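Local coordinates for protein subtilase cytotoxin subunit A (PDB 2IY9) that cleaves the host endoplasmic reticulum chaperone BiP as the subtilase-type serine protease subunit of an AB5 toxin, which leads to ER stress and cell death, at residues A[95-100]-A[274-279]; A[113-118]-A[130-135]; A[144-149]-A[280-285]; A[164-169]-A[200-205]. One frame throughout, in Å; residues are numbered along the deposited sequence.

How the contacts relate
Contacts 1 and 3 use successive segments of helix 271-288, their centres 9 Å apart; S279 of the first and N148 of the second join them by a probable hydrogen bond, OG to ND2 2.6 Å. Contact 2 meets contact 3 through the salt bridge between R115 NE and E144 OE2 (2.7 Å), centres 14 Å apart. Helices 125-134 and 160-172 pack together, through I130 and L165 among others, and so link contact 2 to contact 4 (centres 17 Å apart). The inferred charge relay lies near contacts 1 and 2, the side chains of A276 and R115 being about 7 Å from those of S272 and D52 respectively; contacts 3 and 4 lie away.

Contact 1: A[95-100]-A[274-279]; sequences SLIASR and ATAIVS
I97 and A276 bring the backbones of the two helical segments close, with their CA atoms 5.7 Å apart. Such an approach suits the small A276, whose methyl is directed at segment 95-100 and is the main meeting point on this helix. From one side comes L96: its CB lies 3.8 Å from A276 CB, and CD1 closes on the same methyl at 4.0 Å. With the leucine's CG anti to the carbonyl carbon (chi1 -66°) and chi2 extended at 174°, one branch of its fork lies beside the alanine. I97 approaches differently. Its CB leaves the backbone obliquely, but the longer branch swings in, so that CG1 rests against the carbonyl of A276, 3.4 Å from O, and also touches the methyl, 4.1 Å from A276 CB. An extended chi2 of 164° carries the end of that branch one turn further along the helix, where I97 CD1 meets CB of S279 at 4.2 Å. The contact is buried and mostly aliphatic; the S279 hydroxyl is hydrogen-bonded to N148. In the subtilase fold these are the helices bearing the inferred charge-relay residues, H89 on 84-98 and S272 on 271-288. Around them, L96 and I277 both touch I256 of strand 256-259, while T275, V278 and S279 lean on V178 of strand 176-180 in the central sheet.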
loop_
_atom_site.group_PDB
_atom_site.type_symbol
_atom_site.label_atom_id
_atom_site.label_comp_id
_atom_site.label_asym_id
_atom_site.label_seq_id
_atom_site.Cartn_x
_atom_site.Cartn_y
_atom_site.Cartn_z
ATOM N N SER A 95 1.429 8.505 7.423
ATOM C CA SER A 95 0.430 9.542 7.667
ATOM C C SER A 95 -0.824 9.311 6.827
ATOM O O SER A 95 -1.935 9.460 7.338
ATOM C CB SER A 95 0.997 10.959 7.501
ATOM O OG SER A 95 1.185 11.341 6.145
ATOM N N LEU A 96 -0.649 8.922 5.556
ATOM C CA LEU A 96 -1.793 8.684 4.665
ATOM C C LEU A 96 -2.677 7.522 5.134
ATOM O O LEU A 96 -3.896 7.565 4.983
ATOM C CB LEU A 96 -1.328 8.459 3.222
ATOM C CG LEU A 96 -0.674 9.664 2.540
ATOM C CD1 LEU A 96 -0.134 9.239 1.185
ATOM C CD2 LEU A 96 -1.642 10.873 2.412
ATOM N N ILE A 97 -2.041 6.509 5.715
ATOM C CA ILE A 97 -2.731 5.355 6.274
ATOM C C ILE A 97 -3.439 5.705 7.586
ATOM O O ILE A 97 -4.609 5.367 7.777
ATOM C CB ILE A 97 -1.751 4.184 6.498
ATOM C CG1 ILE A 97 -1.179 3.693 5.158
ATOM C CG2 ILE A 97 -2.423 3.015 7.267
ATOM C CD1 ILE A 97 0.058 2.822 5.342
ATOM N N ALA A 98 -2.735 6.382 8.489
ATOM C CA ALA A 98 -3.153 6.368 9.905
ATOM C C ALA A 98 -3.164 7.686 10.697
ATOM O O ALA A 98 -3.530 7.684 11.887
ATOM C CB ALA A 98 -2.324 5.326 10.645
ATOM N N SER A 99 -2.739 8.799 10.096
ATOM C CA SER A 99 -2.642 10.058 10.868
ATOM C C SER A 99 -3.968 10.449 11.538
ATOM O O SER A 99 -5.024 10.394 10.917
ATOM C CB SER A 99 -2.113 11.218 10.013
ATOM O OG SER A 99 -2.317 12.461 10.687
ATOM N N ARG A 100 -3.896 10.846 12.806
ATOM C CA ARG A 100 -5.096 11.125 13.608
ATOM C C ARG A 100 -5.516 12.584 13.623
ATOM O O ARG A 100 -6.616 12.917 14.062
ATOM C CB ARG A 100 -4.890 10.617 15.037
ATOM C CG ARG A 100 -4.685 9.126 15.038
ATOM C CD ARG A 100 -4.733 8.500 16.419
ATOM N NE ARG A 100 -4.583 7.058 16.264
ATOM C CZ ARG A 100 -4.600 6.175 17.259
ATOM N NH1 ARG A 100 -4.770 6.577 18.518
ATOM N NH2 ARG A 100 -4.446 4.883 16.983
ATOM N N ALA A 274 -0.860 6.452 -3.665
ATOM C CA ALA A 274 -1.991 5.599 -4.046
ATOM C C ALA A 274 -1.962 4.272 -3.283
ATOM O O ALA A 274 -2.977 3.810 -2.793
ATOM C CB ALA A 274 -1.985 5.339 -5.562
ATOM N N THR A 275 -0.782 3.676 -3.188
ATOM C CA THR A 275 -0.617 2.440 -2.447
ATOM C C THR A 275 -1.008 2.622 -0.975
ATOM O O THR A 275 -1.687 1.772 -0.404
ATOM C CB THR A 275 0.817 1.942 -2.563
ATOM O OG1 THR A 275 1.120 1.737 -3.948
ATOM C CG2 THR A 275 1.018 0.646 -1.776
ATOM N N ALA A 276 -0.569 3.724 -0.367
ATOM C CA ALA A 276 -0.862 3.980 1.051
ATOM C C ALA A 276 -2.369 4.014 1.296
ATOM O O ALA A 276 -2.882 3.468 2.280
ATOM C CB ALA A 276 -0.201 5.274 1.508
ATOM N N ILE A 277 -3.071 4.666 0.381
ATOM C CA ILE A 277 -4.508 4.829 0.491
ATOM C C ILE A 277 -5.224 3.473 0.429
ATOM O O ILE A 277 -6.146 3.213 1.223
ATOM C CB ILE A 277 -5.005 5.837 -0.572
ATOM C CG1 ILE A 277 -4.557 7.252 -0.172
ATOM C CG2 ILE A 277 -6.536 5.774 -0.729
ATOM C CD1 ILE A 277 -4.680 8.315 -1.271
ATOM N N VAL A 278 -4.789 2.603 -0.486
ATOM C CA VAL A 278 -5.388 1.267 -0.598
ATOM C C VAL A 278 -5.162 0.470 0.689
ATOM O O VAL A 278 -6.075 -0.202 1.176
ATOM C CB VAL A 278 -4.886 0.483 -1.836
ATOM C CG1 VAL A 278 -5.344 -0.987 -1.756
ATOM C CG2 VAL A 278 -5.425 1.126 -3.120
ATOM N N SER A 279 -3.952 0.562 1.233
ATOM C CA SER A 279 -3.625 -0.068 2.511
ATOM C C SER A 279 -4.520 0.412 3.640
ATOM O O SER A 279 -4.910 -0.384 4.486
ATOM C CB SER A 279 -2.157 0.167 2.889
ATOM O OG SER A 279 -1.305 -0.597 2.056
#

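Contact 2: A[113-118]-A[130-135]; sequences SSRRVI and IESIMS
R115 and S132 supply the hydrogen bonding of this strand-helix contact. The arginine donates from NH1 to S132 OG over 3.0 Å with an N-H...O angle of 155°, and the hydroxyl lies close to the guanidinium plane, 14° out of it. S132 OG is held anti to its own backbone N (chi1 172°), which turns the hydroxyl to the arginine. A water adds a second link in the plane of the guanidinium: it accepts from R115 NH2 at 2.9 Å and donates to the carbonyl S132 O at 3.1 Å. The serine is thus gripped at both side chain and main chain.

Segment 113-118 belongs to strand 111-116 of the parallel sheet and segment 130-135 to helix 125-134, the helix of a beta-alpha-beta crossover that leads on to strand 147-149, passing over strand 47-52 between them.

I133 packs over one face of the guanidinium, its CG1 3.2 Å above the plane and displaced toward the rim. The closest approach is I133 CG1 to R115 NE, 3.3 Å. The isoleucine lies slantwise over the arginine, with its CD1 3.7 Å from R115 NE, and it also packs on S49 of strand 47-52.

Charge and ring interactions complete the setting. R115 NE forms a salt bridge with E144, and F69 makes a cation-pi contact with the same arginine.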
loop_
_atom_site.group_PDB
_atom_site.type_symbol
_atom_site.label_atom_id
_atom_site.label_comp_id
_atom_site.label_asym_id
_atom_site.label_seq_id
_atom_site.Cartn_x
_atom_site.Cartn_y
_atom_site.Cartn_z
ATOM N N SER A 113 3.444 -0.373 12.134
ATOM C CA SER A 113 4.710 -1.049 12.403
ATOM C C SER A 113 5.691 -0.657 11.308
ATOM O O SER A 113 5.540 -1.072 10.147
ATOM C CB SER A 113 4.524 -2.566 12.440
ATOM O OG SER A 113 5.768 -3.211 12.646
ATOM N N SER A 114 6.685 0.146 11.682
ATOM C CA SER A 114 7.665 0.648 10.733
ATOM C C SER A 114 8.801 -0.349 10.540
ATOM O O SER A 114 9.414 -0.814 11.509
ATOM C CB SER A 114 8.218 1.992 11.174
ATOM O OG SER A 114 9.134 2.475 10.213
ATOM N N ARG A 115 9.057 -0.695 9.285
ATOM C CA ARG A 115 10.149 -1.595 8.972
ATOM C C ARG A 115 11.046 -0.875 7.984
ATOM O O ARG A 115 10.744 -0.788 6.777
ATOM C CB ARG A 115 9.612 -2.933 8.447
ATOM C CG ARG A 115 8.818 -3.697 9.508
ATOM C CD ARG A 115 8.174 -4.976 9.005
ATOM N NE ARG A 115 7.561 -5.685 10.131
ATOM C CZ ARG A 115 8.189 -6.594 10.874
ATOM N NH1 ARG A 115 9.452 -6.923 10.606
ATOM N NH2 ARG A 115 7.557 -7.165 11.890
ATOM N N ARG A 116 12.142 -0.325 8.502
ATOM C CA ARG A 116 13.001 0.507 7.667
ATOM C C ARG A 116 13.920 -0.359 6.810
ATOM O O ARG A 116 14.692 -1.150 7.346
ATOM C CB ARG A 116 13.798 1.523 8.486
ATOM C CG ARG A 116 14.597 2.465 7.576
ATOM C CD ARG A 116 15.519 3.445 8.303
ATOM N NE ARG A 116 16.633 3.766 7.404
ATOM C CZ ARG A 116 17.835 4.210 7.771
ATOM N NH1 ARG A 116 18.135 4.452 9.046
ATOM N NH2 ARG A 116 18.747 4.425 6.838
ATOM N N VAL A 117 13.839 -0.196 5.487
ATOM C CA VAL A 117 14.621 -1.026 4.552
ATOM C C VAL A 117 15.555 -0.233 3.621
ATOM O O VAL A 117 16.391 -0.824 2.916
ATOM C CB VAL A 117 13.708 -1.955 3.704
ATOM C CG1 VAL A 117 12.993 -2.952 4.594
ATOM C CG2 VAL A 117 12.709 -1.143 2.885
ATOM N N ILE A 118 15.376 1.092 3.620
ATOM C CA ILE A 118 16.147 2.044 2.814
ATOM C C ILE A 118 16.326 3.344 3.624
ATOM O O ILE A 118 15.592 3.576 4.580
ATOM C CB ILE A 118 15.474 2.346 1.432
ATOM C CG1 ILE A 118 14.058 2.931 1.604
ATOM C CG2 ILE A 118 15.480 1.095 0.528
ATOM C CD1 ILE A 118 13.336 3.283 0.290
ATOM N N ILE A 130 10.002 -8.661 5.317
ATOM C CA ILE A 130 8.815 -9.494 5.160
ATOM C C ILE A 130 8.987 -10.848 5.861
ATOM O O ILE A 130 8.086 -11.298 6.564
ATOM C CB ILE A 130 8.429 -9.689 3.670
ATOM C CG1 ILE A 130 7.982 -8.361 3.044
ATOM C CG2 ILE A 130 7.283 -10.698 3.544
ATOM C CD1 ILE A 130 7.950 -8.389 1.501
ATOM N N GLU A 131 10.148 -11.479 5.681
ATOM C CA GLU A 131 10.471 -12.723 6.400
ATOM C C GLU A 131 10.293 -12.563 7.907
ATOM O O GLU A 131 9.892 -13.503 8.594
ATOM C CB GLU A 131 11.911 -13.174 6.129
ATOM C CG GLU A 131 12.183 -13.707 4.731
ATOM C CD GLU A 131 13.679 -13.893 4.461
ATOM O OE1 GLU A 131 14.511 -13.440 5.280
ATOM O OE2 GLU A 131 14.027 -14.488 3.425
ATOM N N SER A 132 10.623 -11.380 8.415
ATOM C CA SER A 132 10.507 -11.084 9.847
ATOM C C SER A 132 9.047 -11.103 10.311
ATOM O O SER A 132 8.725 -11.663 11.373
ATOM C CB SER A 132 11.196 -9.753 10.183
ATOM O OG SER A 132 10.935 -9.375 11.523
ATOM N N ILE A 133 8.155 -10.534 9.504
ATOM C CA ILE A 133 6.717 -10.655 9.767
ATOM C C ILE A 133 6.280 -12.119 9.739
ATOM O O ILE A 133 5.590 -12.605 10.650
ATOM C CB ILE A 133 5.864 -9.883 8.739
ATOM C CG1 ILE A 133 6.234 -8.399 8.728
ATOM C CG2 ILE A 133 4.360 -10.062 9.059
ATOM C CD1 ILE A 133 5.667 -7.608 7.539
ATOM N N MET A 134 6.683 -12.810 8.680
ATOM C CA MET A 134 6.188 -14.151 8.406
ATOM C C MET A 134 6.533 -15.174 9.477
ATOM O O MET A 134 5.745 -16.088 9.723
ATOM C CB MET A 134 6.662 -14.624 7.034
ATOM C CG MET A 134 6.031 -13.840 5.883
ATOM S SD MET A 134 6.670 -14.345 4.281
ATOM C CE MET A 134 5.771 -15.865 4.001
ATOM N N SER A 135 7.688 -15.007 10.119
ATOM C CA SER A 135 8.146 -15.941 11.150
ATOM C C SER A 135 7.730 -15.560 12.582
ATOM O O SER A 135 8.054 -16.270 13.538
ATOM C CB SER A 135 9.664 -16.100 11.081
ATOM O OG SER A 135 10.306 -14.914 11.507
HETATM O O HOH W 1 8.257 -9.486 13.485
#

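Contact 3: A[144-149]-A[280-285]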
loop_
_atom_site.group_PDB
_atom_site.type_symbol
_atom_site.label_atom_id
_atom_site.label_comp_id
_atom_site.label_asym_id
_atom_site.label_seq_id
_atom_site.Cartn_x
_atom_site.Cartn_y
_atom_site.Cartn_z
ATOM N N GLU A 144 -0.112 -6.507 11.393
ATOM C CA GLU A 144 0.750 -6.663 10.202
ATOM C C GLU A 144 0.209 -7.692 9.187
ATOM O O GLU A 144 0.971 -8.395 8.497
ATOM C CB GLU A 144 2.207 -6.940 10.608
ATOM C CG GLU A 144 2.790 -5.876 11.541
ATOM C CD GLU A 144 4.303 -5.866 11.551
ATOM O OE1 GLU A 144 4.889 -6.268 12.571
ATOM O OE2 GLU A 144 4.908 -5.448 10.545
ATOM N N LYS A 145 -1.117 -7.772 9.110
ATOM C CA LYS A 145 -1.807 -8.551 8.086
ATOM C C LYS A 145 -1.721 -7.817 6.743
ATOM O O LYS A 145 -1.547 -8.431 5.668
ATOM C CB LYS A 145 -3.278 -8.712 8.482
ATOM C CG LYS A 145 -4.049 -9.753 7.682
ATOM C CD LYS A 145 -5.506 -9.787 8.112
ATOM C CE LYS A 145 -6.278 -10.939 7.469
ATOM N NZ LYS A 145 -5.803 -12.290 7.940
ATOM N N ILE A 146 -1.890 -6.499 6.821
ATOM C CA ILE A 146 -1.787 -5.641 5.660
ATOM C C ILE A 146 -0.405 -5.014 5.667
ATOM O O ILE A 146 -0.055 -4.280 6.591
ATOM C CB ILE A 146 -2.868 -4.531 5.637
ATOM C CG1 ILE A 146 -4.287 -5.121 5.761
ATOM C CG2 ILE A 146 -2.701 -3.664 4.378
ATOM C CD1 ILE A 146 -4.564 -6.352 4.845
ATOM N N ILE A 147 0.357 -5.316 4.617
ATOM C CA ILE A 147 1.741 -4.891 4.480
ATOM C C ILE A 147 1.887 -3.877 3.343
ATOM O O ILE A 147 1.720 -4.213 2.167
ATOM C CB ILE A 147 2.670 -6.120 4.218
ATOM C CG1 ILE A 147 2.512 -7.177 5.329
ATOM C CG2 ILE A 147 4.133 -5.689 4.099
ATOM C CD1 ILE A 147 3.057 -8.548 4.923
ATOM N N ASN A 148 2.217 -2.639 3.706
ATOM C CA ASN A 148 2.330 -1.548 2.740
ATOM C C ASN A 148 3.743 -1.391 2.217
ATOM O O ASN A 148 4.692 -1.139 2.982
ATOM C CB ASN A 148 1.873 -0.235 3.367
ATOM C CG ASN A 148 1.837 0.906 2.365
ATOM O OD1 ASN A 148 2.831 1.635 2.168
ATOM N ND2 ASN A 148 0.707 1.044 1.698
ATOM N N ILE A 149 3.874 -1.533 0.902
ATOM C CA ILE A 149 5.154 -1.357 0.237
ATOM C C ILE A 149 4.990 -0.296 -0.862
ATOM O O ILE A 149 4.764 -0.612 -2.033
ATOM C CB ILE A 149 5.702 -2.705 -0.301
ATOM C CG1 ILE A 149 5.624 -3.768 0.818
ATOM C CG2 ILE A 149 7.133 -2.522 -0.865
ATOM C CD1 ILE A 149 6.473 -5.018 0.634
ATOM N N GLY A 280 -4.847 1.708 3.655
ATOM C CA GLY A 280 -5.766 2.226 4.685
ATOM C C GLY A 280 -7.164 1.638 4.570
ATOM O O GLY A 280 -7.817 1.358 5.578
ATOM N N VAL A 281 -7.623 1.442 3.340
ATOM C CA VAL A 281 -8.941 0.842 3.103
ATOM C C VAL A 281 -8.909 -0.622 3.554
ATOM O O VAL A 281 -9.797 -1.067 4.259
ATOM C CB VAL A 281 -9.389 0.972 1.627
ATOM C CG1 VAL A 281 -10.725 0.229 1.386
ATOM C CG2 VAL A 281 -9.494 2.462 1.226
ATOM N N LEU A 282 -7.874 -1.357 3.168
ATOM C CA LEU A 282 -7.742 -2.733 3.630
ATOM C C LEU A 282 -7.649 -2.815 5.160
ATOM O O LEU A 282 -8.230 -3.722 5.767
ATOM C CB LEU A 282 -6.561 -3.433 2.962
ATOM C CG LEU A 282 -6.732 -3.887 1.511
ATOM C CD1 LEU A 282 -5.329 -4.122 0.891
ATOM C CD2 LEU A 282 -7.585 -5.140 1.397
ATOM N N ALA A 283 -6.959 -1.860 5.778
ATOM C CA ALA A 283 -6.885 -1.795 7.251
ATOM C C ALA A 283 -8.280 -1.666 7.868
ATOM O O ALA A 283 -8.611 -2.377 8.824
ATOM C CB ALA A 283 -5.991 -0.648 7.705
ATOM N N ALA A 284 -9.085 -0.763 7.308
ATOM C CA ALA A 284 -10.451 -0.529 7.754
ATOM C C ALA A 284 -11.299 -1.797 7.643
ATOM O O ALA A 284 -12.037 -2.136 8.561
ATOM C CB ALA A 284 -11.076 0.609 6.956
ATOM N N MET A 285 -11.188 -2.495 6.512
ATOM C CA MET A 285 -11.864 -3.776 6.328
ATOM C C MET A 285 -11.437 -4.807 7.377
ATOM O O MET A 285 -12.287 -5.477 7.988
ATOM C CB MET A 285 -11.581 -4.321 4.935
ATOM C CG MET A 285 -12.060 -3.422 3.807
ATOM S SD MET A 285 -11.388 -3.888 2.212
ATOM C CE MET A 285 -12.115 -5.485 1.892
#
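In the layered alpha/beta core of the subtilase fold, helix 271-288 lies against the parallel sheet, and I146 and L282 are where residues 144-149 meet it. The isoleucine's CB points at the helix, and its outer carbons gather chiefly round the L282 CB methylene: CG1 and CD1 are each 4.0 Å from L282 CB, and CG2 is 4.1 Å from it. A folded chi2 of -46° keeps CD1 of I146 back against that CB. Taken as side chains, the two cross at about a right angle. CG1 also comes to 4.2 Å from the backbone N of A283, so the branch reaches the helix main chain next to the leucine.

I146 leads into strand 147-149, the fourth of seven across the sheet, and residues from both neighbouring strands flank the contact. L176 and V178 of strand 176-180 touch I146, V178 also reaching L282; on the other side A283 packs on V48 of strand 47-52. The alternation of the strand sends I147 and I149 to the opposite face of the sheet, where helix 125-134 covers them through I133 and I130.

Contact 4: A[164-169]-A[200-205]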
loop_
_atom_site.group_PDB
_atom_site.type_symbol
_atom_site.label_atom_id
_atom_site.label_comp_id
_atom_site.label_asym_id
_atom_site.label_seq_id
_atom_site.Cartn_x
_atom_site.Cartn_y
_atom_site.Cartn_z
ATOM N N GLU A 164 9.851 -17.214 -4.466
ATOM C CA GLU A 164 9.688 -18.226 -3.419
ATOM C C GLU A 164 8.866 -17.663 -2.244
ATOM O O GLU A 164 7.903 -18.291 -1.784
ATOM C CB GLU A 164 11.056 -18.735 -2.940
ATOM C CG GLU A 164 10.998 -20.020 -2.092
ATOM C CD GLU A 164 10.552 -19.781 -0.649
ATOM O OE1 GLU A 164 10.925 -18.735 -0.061
ATOM O OE2 GLU A 164 9.817 -20.639 -0.100
ATOM N N LEU A 165 9.241 -16.472 -1.785
ATOM C CA LEU A 165 8.599 -15.848 -0.617
ATOM C C LEU A 165 7.128 -15.541 -0.876
ATOM O O LEU A 165 6.272 -15.812 -0.034
ATOM C CB LEU A 165 9.338 -14.568 -0.201
ATOM C CG LEU A 165 8.757 -13.898 1.052
ATOM C CD1 LEU A 165 9.824 -13.328 1.944
ATOM C CD2 LEU A 165 7.725 -12.832 0.671
ATOM N N LEU A 166 6.837 -14.964 -2.035
ATOM C CA LEU A 166 5.467 -14.548 -2.337
ATOM C C LEU A 166 4.537 -15.733 -2.571
ATOM O O LEU A 166 3.386 -15.720 -2.122
ATOM C CB LEU A 166 5.447 -13.564 -3.513
ATOM C CG LEU A 166 6.212 -12.254 -3.228
ATOM C CD1 LEU A 166 6.448 -11.486 -4.509
ATOM C CD2 LEU A 166 5.490 -11.369 -2.214
ATOM N N SER A 167 5.021 -16.763 -3.265
ATOM C CA SER A 167 4.181 -17.954 -3.478
ATOM C C SER A 167 3.914 -18.667 -2.150
ATOM O O SER A 167 2.809 -19.149 -1.927
ATOM C CB SER A 167 4.778 -18.910 -4.516
ATOM O OG SER A 167 6.040 -19.391 -4.088
ATOM N N ARG A 168 4.911 -18.687 -1.262
ATOM C CA ARG A 168 4.737 -19.213 0.105
ATOM C C ARG A 168 3.724 -18.395 0.919
ATOM O O ARG A 168 2.816 -18.963 1.535
ATOM C CB ARG A 168 6.085 -19.280 0.842
ATOM C CG ARG A 168 6.049 -19.983 2.209
ATOM C CD ARG A 168 7.449 -20.470 2.626
ATOM N NE ARG A 168 8.304 -19.435 3.221
ATOM C CZ ARG A 168 9.040 -18.576 2.527
ATOM N NH1 ARG A 168 8.999 -18.587 1.209
ATOM N NH2 ARG A 168 9.806 -17.689 3.142
ATOM N N MET A 169 3.866 -17.066 0.918
ATOM C CA MET A 169 2.886 -16.211 1.603
ATOM C C MET A 169 1.494 -16.462 1.026
ATOM O O MET A 169 0.515 -16.486 1.757
ATOM C CB MET A 169 3.255 -14.729 1.507
ATOM C CG MET A 169 2.177 -13.764 2.060
ATOM S SD MET A 169 2.570 -12.005 1.918
ATOM C CE MET A 169 3.957 -12.127 0.797
ATOM N N ALA A 200 5.716 -5.622 -6.828
ATOM C CA ALA A 200 4.656 -5.466 -7.837
ATOM C C ALA A 200 4.922 -6.334 -9.090
ATOM O O ALA A 200 3.984 -6.836 -9.708
ATOM C CB ALA A 200 4.466 -3.999 -8.219
ATOM N N ALA A 201 6.199 -6.538 -9.419
ATOM C CA ALA A 201 6.603 -7.282 -10.631
ATOM C C ALA A 201 6.338 -8.795 -10.549
ATOM O O ALA A 201 6.458 -9.502 -11.555
ATOM C CB ALA A 201 8.061 -7.028 -10.936
ATOM N N TYR A 202 5.991 -9.283 -9.355
ATOM C CA TYR A 202 5.571 -10.663 -9.188
ATOM C C TYR A 202 4.483 -10.946 -10.217
ATOM O O TYR A 202 3.480 -10.218 -10.304
ATOM C CB TYR A 202 5.072 -10.914 -7.759
ATOM C CG TYR A 202 4.663 -12.349 -7.461
ATOM C CD1 TYR A 202 5.524 -13.420 -7.739
ATOM C CD2 TYR A 202 3.429 -12.630 -6.874
ATOM C CE1 TYR A 202 5.148 -14.740 -7.456
ATOM C CE2 TYR A 202 3.045 -13.941 -6.586
ATOM C CZ TYR A 202 3.914 -14.988 -6.885
ATOM O OH TYR A 202 3.541 -16.278 -6.604
ATOM N N HIS A 203 4.710 -11.982 -11.023
ATOM C CA HIS A 203 3.859 -12.245 -12.192
ATOM C C HIS A 203 3.574 -13.737 -12.343
ATOM O O HIS A 203 3.993 -14.359 -13.328
ATOM C CB HIS A 203 4.534 -11.692 -13.449
ATOM C CG HIS A 203 3.596 -11.452 -14.593
ATOM N ND1 HIS A 203 2.602 -10.498 -14.555
ATOM C CD2 HIS A 203 3.532 -12.011 -15.824
ATOM C CE1 HIS A 203 1.950 -10.497 -15.703
ATOM N NE2 HIS A 203 2.495 -11.404 -16.493
ATOM N N PRO A 204 2.828 -14.311 -11.386
ATOM C CA PRO A 204 2.636 -15.764 -11.379
ATOM C C PRO A 204 1.916 -16.238 -12.636
ATOM O O PRO A 204 1.027 -15.542 -13.153
ATOM C CB PRO A 204 1.766 -16.004 -10.138
ATOM C CG PRO A 204 1.158 -14.689 -9.811
ATOM C CD PRO A 204 2.111 -13.648 -10.279
ATOM N N VAL A 205 2.293 -17.409 -13.132
ATOM C CA VAL A 205 1.639 -17.924 -14.338
ATOM C C VAL A 205 0.802 -19.182 -14.122
ATOM O O VAL A 205 -0.076 -19.476 -14.928
ATOM C CB VAL A 205 2.631 -18.133 -15.501
ATOM C CG1 VAL A 205 3.036 -16.771 -16.092
ATOM C CG2 VAL A 205 3.849 -18.922 -15.038
#
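Y202 and L166 form the heart of this contact, with S167 at its edge. The tyrosine ring presents a face to helix 160-172, and L166 CB sits almost exactly over its middle, 3.8 Å from the centroid and only 7° from the ring normal, a CH-pi contact. The leucine side chain then runs back toward the tyrosine's own backbone, so that the two side chains lie antiparallel, the leucine tip at the ring's stem: L166 CD1 is 3.6 Å from Y202 CG and equally near Y202 CB. Y202 has its CG anti to the backbone N (chi1 -177°), which carries the ring across to the helix. On the ring's other face lies P204 CD, 3.7 Å above the plane and over the centre, so the ring is sandwiched between a carbon of the helix and one of its own loop.

Helix 160-172 connects the adjacent parallel strands 147-149 and 176-180 in a beta-alpha-beta unit, and residues 200-205 belong to the long loop that follows the second of these strands. V215 of strand 215-221 touches both L166 and Y202.

At the phenol end, Y202 OH comes to 3.6 Å from S167 CB, a contact with the serine's carbon. The S167 hydroxyl turns back to its own helix, where the carbonyls of T163 and E164 both lie within hydrogen-bonding reach of OG. N209 of helix 207-211 packs on both S167 and Y202, and R217 holds the loop backbone through the carbonyls of A200 and Y202.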